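PDB 2ZYO: solute-binding protein from Thermoactinomyces vulgaris, which binds cyclodextrins and maltodextrins, here captured with maltotetraose, and probably hands them to a membrane transporter for sugar uptake. Local coordinates for residues Gly30-Asn35 with Gly280-Tyr285; Ala310-Phe313 with Gly317-Pro320; Pro329-Lys332 with Val336-Gly339. All blocks are in the same frame, centred on the assembly; numbering follows the deposited sequence.

Contact 1 (Gly30-Asn35 with Gly280-Tyr285); sequences GVQLNN and GVKGWY
Q32 and K282 are brought together by two first torsions of the same kind, each placing CG anti to the carbonyl carbon (chi1 -73° in Q32), beyond which the glutamine runs on extended while the lysine bends once, at chi3 (-62°). The setting is the periplasmic-binding-protein fold, in which Q32 sits in the first turn of helix 30-47 and K282 on strand 278-287 of the mixed sheet. The two backbones stay well apart, with CA of Q32 and CA of K282 separated by 11.8 Å, so the contact is made entirely by long side chains that meet at about a right angle. It illustrates how a helix and a strand distant in sequence can be joined through polar ends while burying little surface. K282 NZ gives a weak hydrogen bond to Q32 OE1 at 3.1 Å. Neither group has its strongest partner here: the ammonium forms a salt bridge with E318, and the amide nitrogen of Q32 donates to D29. Because NE2 is committed to D29, the amide is probably held from flipping and OE1 is kept turned toward the lysine, where the neighbouring positive charge would be expected to polarise the carbonyl. R312 and T316 of helix 306-316 also touch the glutamine. On the strand side, backbone bonds from K282 to K126 and A127 fix the root of the lysine, and the pairing of G280 with E129, a residue of the sugar pocket, ties the same strand to the binding site. The lysine side chain itself remains about 8 Å from a bound glucose. A water spans the two polar ends, accepting from Q32 NE2 at 2.8 Å and, weakly, from K282 NZ.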
ATOM      1  N   GLY A  30     -12.330  -4.630  14.231  1.00 23.02           N
ATOM      2  CA  GLY A  30     -13.757  -4.851  14.450  1.00 21.90           C
ATOM      3  C   GLY A  30     -14.654  -4.261  13.379  1.00 19.62           C
ATOM      4  O   GLY A  30     -15.568  -4.934  12.900  1.00 18.88           O
ATOM      5  N   VAL A  31     -14.397  -3.010  13.001  1.00 19.33           N
ATOM      6  CA  VAL A  31     -15.239  -2.315  12.016  1.00 19.39           C
ATOM      7  C   VAL A  31     -15.120  -2.883  10.594  1.00 18.71           C
ATOM      8  O   VAL A  31     -16.105  -2.905   9.851  1.00 19.16           O
ATOM      9  CB  VAL A  31     -15.044  -0.764  12.016  1.00 20.73           C
ATOM     10  CG1 VAL A  31     -15.358  -0.185  13.389  1.00 22.14           C
ATOM     11  CG2 VAL A  31     -13.640  -0.365  11.561  1.00 21.06           C
ATOM     12  N   GLN A  32     -13.923  -3.340  10.227  1.00 17.11           N
ATOM     13  CA  GLN A  32     -13.711  -3.983   8.929  1.00 16.68           C
ATOM     14  C   GLN A  32     -14.509  -5.278   8.850  1.00 15.54           C
ATOM     15  O   GLN A  32     -15.137  -5.567   7.829  1.00 15.39           O
ATOM     16  CB  GLN A  32     -12.227  -4.276   8.690  1.00 18.08           C
ATOM     17  CG  GLN A  32     -11.382  -3.048   8.383  1.00 19.86           C
ATOM     18  CD  GLN A  32      -9.951  -3.398   8.011  1.00 22.57           C
ATOM     19  OE1 GLN A  32      -9.704  -4.257   7.163  1.00 23.73           O
ATOM     20  NE2 GLN A  32      -8.998  -2.715   8.634  1.00 24.13           N
ATOM     21  N   LEU A  33     -14.480  -6.045   9.939  1.00 16.28           N
ATOM     22  CA  LEU A  33     -15.187  -7.318  10.022  1.00 16.64           C
ATOM     23  C   LEU A  33     -16.699  -7.121   9.968  1.00 16.84           C
ATOM     24  O   LEU A  33     -17.388  -7.787   9.193  1.00 16.65           O
ATOM     25  CB  LEU A  33     -14.783  -8.077  11.293  1.00 17.32           C
ATOM     26  CG  LEU A  33     -15.384  -9.465  11.547  1.00 17.77           C
ATOM     27  CD1 LEU A  33     -14.907 -10.491  10.521  1.00 19.64           C
ATOM     28  CD2 LEU A  33     -15.069  -9.938  12.962  1.00 19.93           C
ATOM     29  N   ASN A  34     -17.204  -6.200  10.784  1.00 16.94           N
ATOM     30  CA  ASN A  34     -18.640  -5.947  10.854  1.00 16.69           C
ATOM     31  C   ASN A  34     -19.224  -5.334   9.578  1.00 15.11           C
ATOM     32  O   ASN A  34     -20.375  -5.605   9.238  1.00 14.12           O
ATOM     33  CB  ASN A  34     -18.989  -5.107  12.084  1.00 21.77           C
ATOM     34  CG  ASN A  34     -18.581  -5.780  13.387  1.00 24.44           C
ATOM     35  OD1 ASN A  34     -18.520  -7.009  13.480  1.00 26.07           O
ATOM     36  ND2 ASN A  34     -18.299  -4.973  14.400  1.00 26.60           N
ATOM     37  N   ASN A  35     -18.435  -4.522   8.871  1.00 13.75           N
ATOM     38  CA  ASN A  35     -18.875  -3.993   7.579  1.00 12.15           C
ATOM     39  C   ASN A  35     -19.075  -5.104   6.553  1.00 10.98           C
ATOM     40  O   ASN A  35     -20.070  -5.116   5.821  1.00 11.58           O
ATOM     41  CB  ASN A  35     -17.907  -2.945   7.025  1.00 12.98           C
ATOM     42  CG  ASN A  35     -18.424  -2.300   5.757  1.00 13.49           C
ATOM     43  OD1 ASN A  35     -18.040  -2.684   4.654  1.00 14.62           O
ATOM     44  ND2 ASN A  35     -19.327  -1.335   5.905  1.00 12.23           N
ATOM     45  N   GLY A 280      -0.746   0.664  -2.021  1.00  7.67           N
ATOM     46  CA  GLY A 280      -1.104  -0.683  -1.595  1.00  7.41           C
ATOM     47  C   GLY A 280      -2.601  -0.850  -1.741  1.00  9.07           C
ATOM     48  O   GLY A 280      -3.368   0.016  -1.320  1.00  9.69           O
ATOM     49  N   VAL A 281      -3.011  -1.955  -2.355  1.00  8.88           N
ATOM     50  CA  VAL A 281      -4.426  -2.231  -2.583  1.00  9.11           C
ATOM     51  C   VAL A 281      -4.831  -3.500  -1.840  1.00  9.75           C
ATOM     52  O   VAL A 281      -4.162  -4.527  -1.950  1.00 10.11           O
ATOM     53  CB  VAL A 281      -4.745  -2.374  -4.098  1.00 10.77           C
ATOM     54  CG1 VAL A 281      -6.208  -2.755  -4.318  1.00 11.62           C
ATOM     55  CG2 VAL A 281      -4.416  -1.084  -4.844  1.00 13.22           C
ATOM     56  N   LYS A 282      -5.914  -3.406  -1.069  1.00  9.79           N
ATOM     57  CA  LYS A 282      -6.522  -4.568  -0.430  1.00 10.65           C
ATOM     58  C   LYS A 282      -7.761  -4.939  -1.230  1.00  9.82           C
ATOM     59  O   LYS A 282      -8.691  -4.144  -1.342  1.00 10.95           O
ATOM     60  CB  LYS A 282      -6.902  -4.269   1.024  1.00 14.16           C
ATOM     61  CG  LYS A 282      -5.715  -4.095   1.965  1.00 18.76           C
ATOM     62  CD  LYS A 282      -6.120  -4.181   3.433  1.00 21.21           C
ATOM     63  CE  LYS A 282      -7.099  -3.091   3.842  1.00 22.87           C
ATOM     64  NZ  LYS A 282      -7.500  -3.199   5.276  1.00 23.22           N
ATOM     65  N   GLY A 283      -7.764  -6.140  -1.798  1.00 10.83           N
ATOM     66  CA  GLY A 283      -8.902  -6.599  -2.587  1.00 10.26           C
ATOM     67  C   GLY A 283      -9.493  -7.903  -2.096  1.00  9.72           C
ATOM     68  O   GLY A 283      -8.959  -8.536  -1.182  1.00  8.91           O
ATOM     69  N   TRP A 284     -10.615  -8.287  -2.703  1.00  8.77           N
ATOM     70  CA  TRP A 284     -11.188  -9.618  -2.533  1.00  7.56           C
ATOM     71  C   TRP A 284     -10.651 -10.506  -3.640  1.00  8.28           C
ATOM     72  O   TRP A 284     -10.667 -10.113  -4.813  1.00  9.43           O
ATOM     73  CB  TRP A 284     -12.713  -9.581  -2.645  1.00  8.30           C
ATOM     74  CG  TRP A 284     -13.430  -8.989  -1.476  1.00  8.68           C
ATOM     75  CD1 TRP A 284     -14.215  -7.871  -1.477  1.00  8.68           C
ATOM     76  CD2 TRP A 284     -13.446  -9.491  -0.134  1.00  8.99           C
ATOM     77  NE1 TRP A 284     -14.714  -7.640  -0.217  1.00 10.12           N
ATOM     78  CE2 TRP A 284     -14.255  -8.618   0.628  1.00  8.58           C
ATOM     79  CE3 TRP A 284     -12.846 -10.587   0.501  1.00  8.35           C
ATOM     80  CZ2 TRP A 284     -14.488  -8.811   1.994  1.00  8.44           C
ATOM     81  CZ3 TRP A 284     -13.075 -10.778   1.862  1.00  8.51           C
ATOM     82  CH2 TRP A 284     -13.887  -9.891   2.593  1.00  9.83           C
ATOM     83  N   TYR A 285     -10.189 -11.698  -3.270  1.00  7.87           N
ATOM     84  CA  TYR A 285      -9.682 -12.676  -4.236  1.00  8.31           C
ATOM     85  C   TYR A 285     -10.511 -13.949  -4.181  1.00  7.27           C
ATOM     86  O   TYR A 285     -11.208 -14.202  -3.199  1.00  7.03           O
ATOM     87  CB  TYR A 285      -8.196 -12.974  -3.990  1.00  8.56           C
ATOM     88  CG  TYR A 285      -7.391 -11.733  -3.683  1.00 10.05           C
ATOM     89  CD1 TYR A 285      -7.387 -10.652  -4.562  1.00 12.53           C
ATOM     90  CD2 TYR A 285      -6.652 -11.632  -2.508  1.00  8.89           C
ATOM     91  CE1 TYR A 285      -6.668  -9.499  -4.279  1.00 12.09           C
ATOM     92  CE2 TYR A 285      -5.920 -10.481  -2.217  1.00 10.20           C
ATOM     93  CZ  TYR A 285      -5.938  -9.422  -3.107  1.00 13.24           C
ATOM     94  OH  TYR A 285      -5.225  -8.281  -2.832  1.00 13.54           O
TER
HETATM   95  O   HOH W   1      -6.276  -3.055   8.144  1.00 30.60           O

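Contact 2 (Ala310-Phe313 with Gly317-Pro320); sequences ASRF and GEIP
R312 grips E318 end-on with both terminal nitrogens, and both bonds fall on the one oxygen: NH1 of R312 reaches OE1 of E318 at 2.7 Å, and NH2 of R312 reaches the same OE1 at 2.9 Å. The oxygen lies in the guanidinium plane, yet receives its donors differently. OE1 takes NH1 on its anti lone pair, whereas NH2 arrives 36° above the carboxylate plane, consistent with the 45° turn between the guanidinium and carboxylate planes. With CG anti to the backbone N (chi1 -165°) and the chain straight as far as NE, the arginine carries its charge over the loop that follows its own helix. A water in the guanidinium plane accepts from R312 NH1 and donates to E318 O.

That same E318 O meets the edge of the F313 ring, 3.4 Å from CD1 of F313. Nearby, CD of P320 packs on CB of F313 at 3.7 Å. These contacts accompany the loop as it turns back at a helix C-terminus, where G317, with positive phi, is the first residue to leave helix 306-316, and its N donates to F313 O at 2.7 Å. T316 supports the turn through its hydroxyl, which is hydrogen-bonded to both R312 O and E318 N.

Further out, a second cation at OE2 means that E318 is probably kept ionised. M330 of helix 329-332 touches the F313 ring, while I319 pairs through its backbone with I128 of strand 120-136.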
ATOM      1  N   ALA A 310     -19.087   2.801  -0.330  1.00  9.11           N
ATOM      2  CA  ALA A 310     -19.422   4.060   0.338  1.00  9.53           C
ATOM      3  C   ALA A 310     -19.619   3.786   1.825  1.00 10.20           C
ATOM      4  O   ALA A 310     -19.064   4.486   2.676  1.00 10.34           O
ATOM      5  CB  ALA A 310     -20.675   4.678  -0.260  1.00 10.53           C
ATOM      6  N   SER A 311     -20.396   2.744   2.118  1.00  9.41           N
ATOM      7  CA  SER A 311     -20.602   2.262   3.482  1.00  9.59           C
ATOM      8  C   SER A 311     -19.283   1.854   4.139  1.00  9.90           C
ATOM      9  O   SER A 311     -19.003   2.243   5.277  1.00  9.89           O
ATOM     10  CB  SER A 311     -21.589   1.091   3.475  1.00  9.04           C
ATOM     11  OG  SER A 311     -21.541   0.352   4.682  1.00  9.71           O
ATOM     12  N   ARG A 312     -18.472   1.083   3.415  1.00  9.09           N
ATOM     13  CA  ARG A 312     -17.178   0.642   3.941  1.00  9.30           C
ATOM     14  C   ARG A 312     -16.264   1.811   4.302  1.00  9.62           C
ATOM     15  O   ARG A 312     -15.633   1.799   5.361  1.00 10.73           O
ATOM     16  CB  ARG A 312     -16.462  -0.309   2.977  1.00  9.43           C
ATOM     17  CG  ARG A 312     -15.324  -1.049   3.657  1.00 10.26           C
ATOM     18  CD  ARG A 312     -14.581  -2.011   2.750  1.00 10.63           C
ATOM     19  NE  ARG A 312     -13.613  -2.768   3.541  1.00 11.21           N
ATOM     20  CZ  ARG A 312     -12.383  -2.350   3.835  1.00 11.40           C
ATOM     21  NH1 ARG A 312     -11.939  -1.182   3.388  1.00 12.66           N
ATOM     22  NH2 ARG A 312     -11.592  -3.107   4.582  1.00 11.99           N
ATOM     23  N   PHE A 313     -16.201   2.820   3.435  1.00  9.96           N
ATOM     24  CA  PHE A 313     -15.381   3.992   3.725  1.00  9.62           C
ATOM     25  C   PHE A 313     -15.835   4.704   4.997  1.00 11.05           C
ATOM     26  O   PHE A 313     -15.016   5.044   5.849  1.00 10.59           O
ATOM     27  CB  PHE A 313     -15.354   4.985   2.561  1.00 10.68           C
ATOM     28  CG  PHE A 313     -14.816   6.331   2.952  1.00 10.59           C
ATOM     29  CD1 PHE A 313     -13.460   6.497   3.228  1.00 10.14           C
ATOM     30  CD2 PHE A 313     -15.668   7.421   3.094  1.00 11.32           C
ATOM     31  CE1 PHE A 313     -12.959   7.731   3.621  1.00 11.86           C
ATOM     32  CE2 PHE A 313     -15.175   8.660   3.486  1.00 11.16           C
ATOM     33  CZ  PHE A 313     -13.818   8.815   3.748  1.00 10.96           C
ATOM     34  N   GLY A 317     -12.929   4.114   7.322  1.00 12.65           N
ATOM     35  CA  GLY A 317     -12.033   5.229   7.014  1.00 12.89           C
ATOM     36  C   GLY A 317     -11.024   4.922   5.920  1.00 12.89           C
ATOM     37  O   GLY A 317     -10.192   5.769   5.578  1.00 14.06           O
ATOM     38  N   GLU A 318     -11.095   3.709   5.372  1.00 12.37           N
ATOM     39  CA  GLU A 318     -10.205   3.283   4.295  1.00 12.05           C
ATOM     40  C   GLU A 318     -10.759   3.736   2.953  1.00 10.88           C
ATOM     41  O   GLU A 318     -11.931   3.499   2.640  1.00  9.33           O
ATOM     42  CB  GLU A 318     -10.007   1.762   4.309  1.00 13.04           C
ATOM     43  CG  GLU A 318      -9.423   1.205   5.609  1.00 14.83           C
ATOM     44  CD  GLU A 318      -8.961  -0.242   5.491  1.00 17.34           C
ATOM     45  OE1 GLU A 318      -9.561  -1.017   4.715  1.00 16.43           O
ATOM     46  OE2 GLU A 318      -7.985  -0.613   6.181  1.00 21.03           O
ATOM     47  N   ILE A 319      -9.910   4.393   2.167  1.00 10.51           N
ATOM     48  CA  ILE A 319     -10.304   4.947   0.872  1.00  8.89           C
ATOM     49  C   ILE A 319     -10.637   3.843  -0.132  1.00  8.53           C
ATOM     50  O   ILE A 319      -9.790   3.007  -0.428  1.00  9.03           O
ATOM     51  CB  ILE A 319      -9.196   5.861   0.290  1.00 11.10           C
ATOM     52  CG1 ILE A 319      -8.896   7.008   1.257  1.00 13.05           C
ATOM     53  CG2 ILE A 319      -9.605   6.404  -1.080  1.00 12.22           C
ATOM     54  CD1 ILE A 319      -7.592   7.727   0.975  1.00 15.19           C
ATOM     55  N   PRO A 320     -11.876   3.840  -0.660  1.00  9.01           N
ATOM     56  CA  PRO A 320     -12.204   2.865  -1.693  1.00  8.94           C
ATOM     57  C   PRO A 320     -11.779   3.375  -3.073  1.00  8.97           C
ATOM     58  O   PRO A 320     -12.168   4.480  -3.460  1.00  8.75           O
ATOM     59  CB  PRO A 320     -13.729   2.750  -1.598  1.00  9.57           C
ATOM     60  CG  PRO A 320     -14.185   4.074  -1.062  1.00 10.27           C
ATOM     61  CD  PRO A 320     -13.019   4.716  -0.335  1.00 11.36           C
TER
HETATM   62  O   HOH W   2     -12.965   0.943   1.839  1.00 10.20           O

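Contact 3 (Pro329-Lys332 with Val336-Gly339); sequences PMIK and VVNG
I331 overlaps V337 through both of its methyls, CD1 of I331 lying 3.9 Å from CG1 of V337 and CG2 of I331 almost as near to that same methyl. The two side chains meet at about a right angle. V337 offers CG1 because this branch is the one anti to the backbone N (chi1 168°). Beside this apolar patch, N338 puts its amide against the backbone of K332: CG of N338 is 3.1 Å from K332 O, and OD1 rests near K332 CA. No hydrogen bond forms between them. The two segments flank a short helix-loop-helix connection, five residues long, between the one-turn helix 329-332 and helix 338-344. V337 takes the N-cap position, although its side chain has no polar atom with which to cap. An alanine in place of N338 keeps CB near K332 O, but loss of the amide would probably leave K332 CA without its OD1 neighbour and open a gap beside the end of the short helix. Beneath the connection, F313 of helix 306-316 touches both I331 and V337, while I319 and P320 of the preceding loop reach V337 and I331 respectively.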
ATOM      1  N   PRO A 329     -17.751  14.151  -2.369  1.00 17.98           N
ATOM      2  CA  PRO A 329     -17.359  14.974  -1.217  1.00 18.32           C
ATOM      3  C   PRO A 329     -16.954  14.188   0.037  1.00 17.38           C
ATOM      4  O   PRO A 329     -16.195  14.709   0.856  1.00 18.85           O
ATOM      5  CB  PRO A 329     -18.616  15.802  -0.935  1.00 18.85           C
ATOM      6  CG  PRO A 329     -19.300  15.892  -2.242  1.00 19.28           C
ATOM      7  CD  PRO A 329     -19.054  14.576  -2.917  1.00 20.06           C
ATOM      8  N   MET A 330     -17.441  12.954   0.186  1.00 16.53           N
ATOM      9  CA  MET A 330     -17.056  12.114   1.330  1.00 15.95           C
ATOM     10  C   MET A 330     -15.543  11.859   1.370  1.00 15.32           C
ATOM     11  O   MET A 330     -14.972  11.632   2.438  1.00 15.33           O
ATOM     12  CB  MET A 330     -17.844  10.793   1.359  1.00 14.87           C
ATOM     13  CG  MET A 330     -17.388   9.731   0.355  1.00 15.15           C
ATOM     14  SD  MET A 330     -18.263   8.160   0.512  1.00 16.10           S
ATOM     15  CE  MET A 330     -19.871   8.584  -0.161  1.00 15.96           C
ATOM     16  N   ILE A 331     -14.910  11.905   0.201  1.00 14.92           N
ATOM     17  CA  ILE A 331     -13.461  11.773   0.084  1.00 16.02           C
ATOM     18  C   ILE A 331     -12.802  13.149  -0.041  1.00 17.94           C
ATOM     19  O   ILE A 331     -11.892  13.484   0.723  1.00 17.80           O
ATOM     20  CB  ILE A 331     -13.067  10.886  -1.132  1.00 15.38           C
ATOM     21  CG1 ILE A 331     -13.643   9.466  -0.998  1.00 14.40           C
ATOM     22  CG2 ILE A 331     -11.549  10.860  -1.327  1.00 15.37           C
ATOM     23  CD1 ILE A 331     -13.098   8.643   0.161  1.00 15.73           C
ATOM     24  N   LYS A 332     -13.283  13.940  -0.998  1.00 19.26           N
ATOM     25  CA  LYS A 332     -12.648  15.208  -1.365  1.00 19.45           C
ATOM     26  C   LYS A 332     -12.731  16.295  -0.291  1.00 19.44           C
ATOM     27  O   LYS A 332     -11.843  17.146  -0.201  1.00 18.97           O
ATOM     28  CB  LYS A 332     -13.204  15.727  -2.693  1.00 19.90           C
ATOM     29  CG  LYS A 332     -12.894  14.826  -3.885  1.00 23.24           C
ATOM     30  CD  LYS A 332     -13.366  15.431  -5.199  1.00 26.39           C
ATOM     31  CE  LYS A 332     -12.360  16.424  -5.766  1.00 27.58           C
ATOM     32  NZ  LYS A 332     -11.074  15.787  -6.177  1.00 29.01           N
ATOM     33  N   VAL A 336      -8.637  14.661   6.416  1.00 20.89           N
ATOM     34  CA  VAL A 336      -7.646  13.638   6.741  1.00 19.83           C
ATOM     35  C   VAL A 336      -7.688  12.476   5.741  1.00 19.13           C
ATOM     36  O   VAL A 336      -7.064  11.429   5.955  1.00 18.05           O
ATOM     37  CB  VAL A 336      -7.786  13.133   8.201  1.00 22.36           C
ATOM     38  CG1 VAL A 336      -6.459  12.649   8.699  1.00 25.82           C
ATOM     39  CG2 VAL A 336      -8.277  14.247   9.124  1.00 25.12           C
ATOM     40  N   VAL A 337      -8.410  12.680   4.640  1.00 15.95           N
ATOM     41  CA  VAL A 337      -8.581  11.650   3.612  1.00 15.55           C
ATOM     42  C   VAL A 337      -8.195  12.169   2.220  1.00 14.48           C
ATOM     43  O   VAL A 337      -7.481  11.490   1.475  1.00 13.58           O
ATOM     44  CB  VAL A 337     -10.034  11.087   3.616  1.00 16.02           C
ATOM     45  CG1 VAL A 337     -10.309  10.237   2.383  1.00 16.00           C
ATOM     46  CG2 VAL A 337     -10.290  10.281   4.886  1.00 16.87           C
ATOM     47  N   ASN A 338      -8.656  13.375   1.893  1.00 15.61           N
ATOM     48  CA  ASN A 338      -8.471  13.975   0.567  1.00 15.69           C
ATOM     49  C   ASN A 338      -7.025  13.945   0.061  1.00 14.90           C
ATOM     50  O   ASN A 338      -6.774  13.562  -1.083  1.00 13.83           O
ATOM     51  CB  ASN A 338      -9.024  15.407   0.559  1.00 19.39           C
ATOM     52  CG  ASN A 338      -9.053  16.028  -0.830  1.00 23.64           C
ATOM     53  OD1 ASN A 338      -9.480  15.404  -1.802  1.00 25.41           O
ATOM     54  ND2 ASN A 338      -8.621  17.279  -0.919  1.00 24.87           N
ATOM     55  N   GLY A 339      -6.083  14.337   0.920  1.00 14.53           N
ATOM     56  CA  GLY A 339      -4.660  14.354   0.576  1.00 14.60           C
ATOM     57  C   GLY A 339      -4.090  12.990   0.233  1.00 13.82           C
ATOM     58  O   GLY A 339      -3.286  12.860  -0.695  1.00 14.47           O
TER

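In the fold
The three contacts follow one another along the chain, each closing before the next opens, and contact 2 shares a side of the chain's centre with each of the other two. Contacts 1 and 2 have centres about 9 Å apart and are joined by a salt bridge; N35 and S311 add a probable hydrogen bond between helices 30-47 and 306-316. Contact 3, with its centre about 11 Å from that of contact 2, joins it by packing of F313 and I319, mostly apolar. Contacts 1 and 3, about 19 Å apart between centres, do not touch, so helix 306-316 and its following loop link the strand beside the sugar pocket to the outer helices.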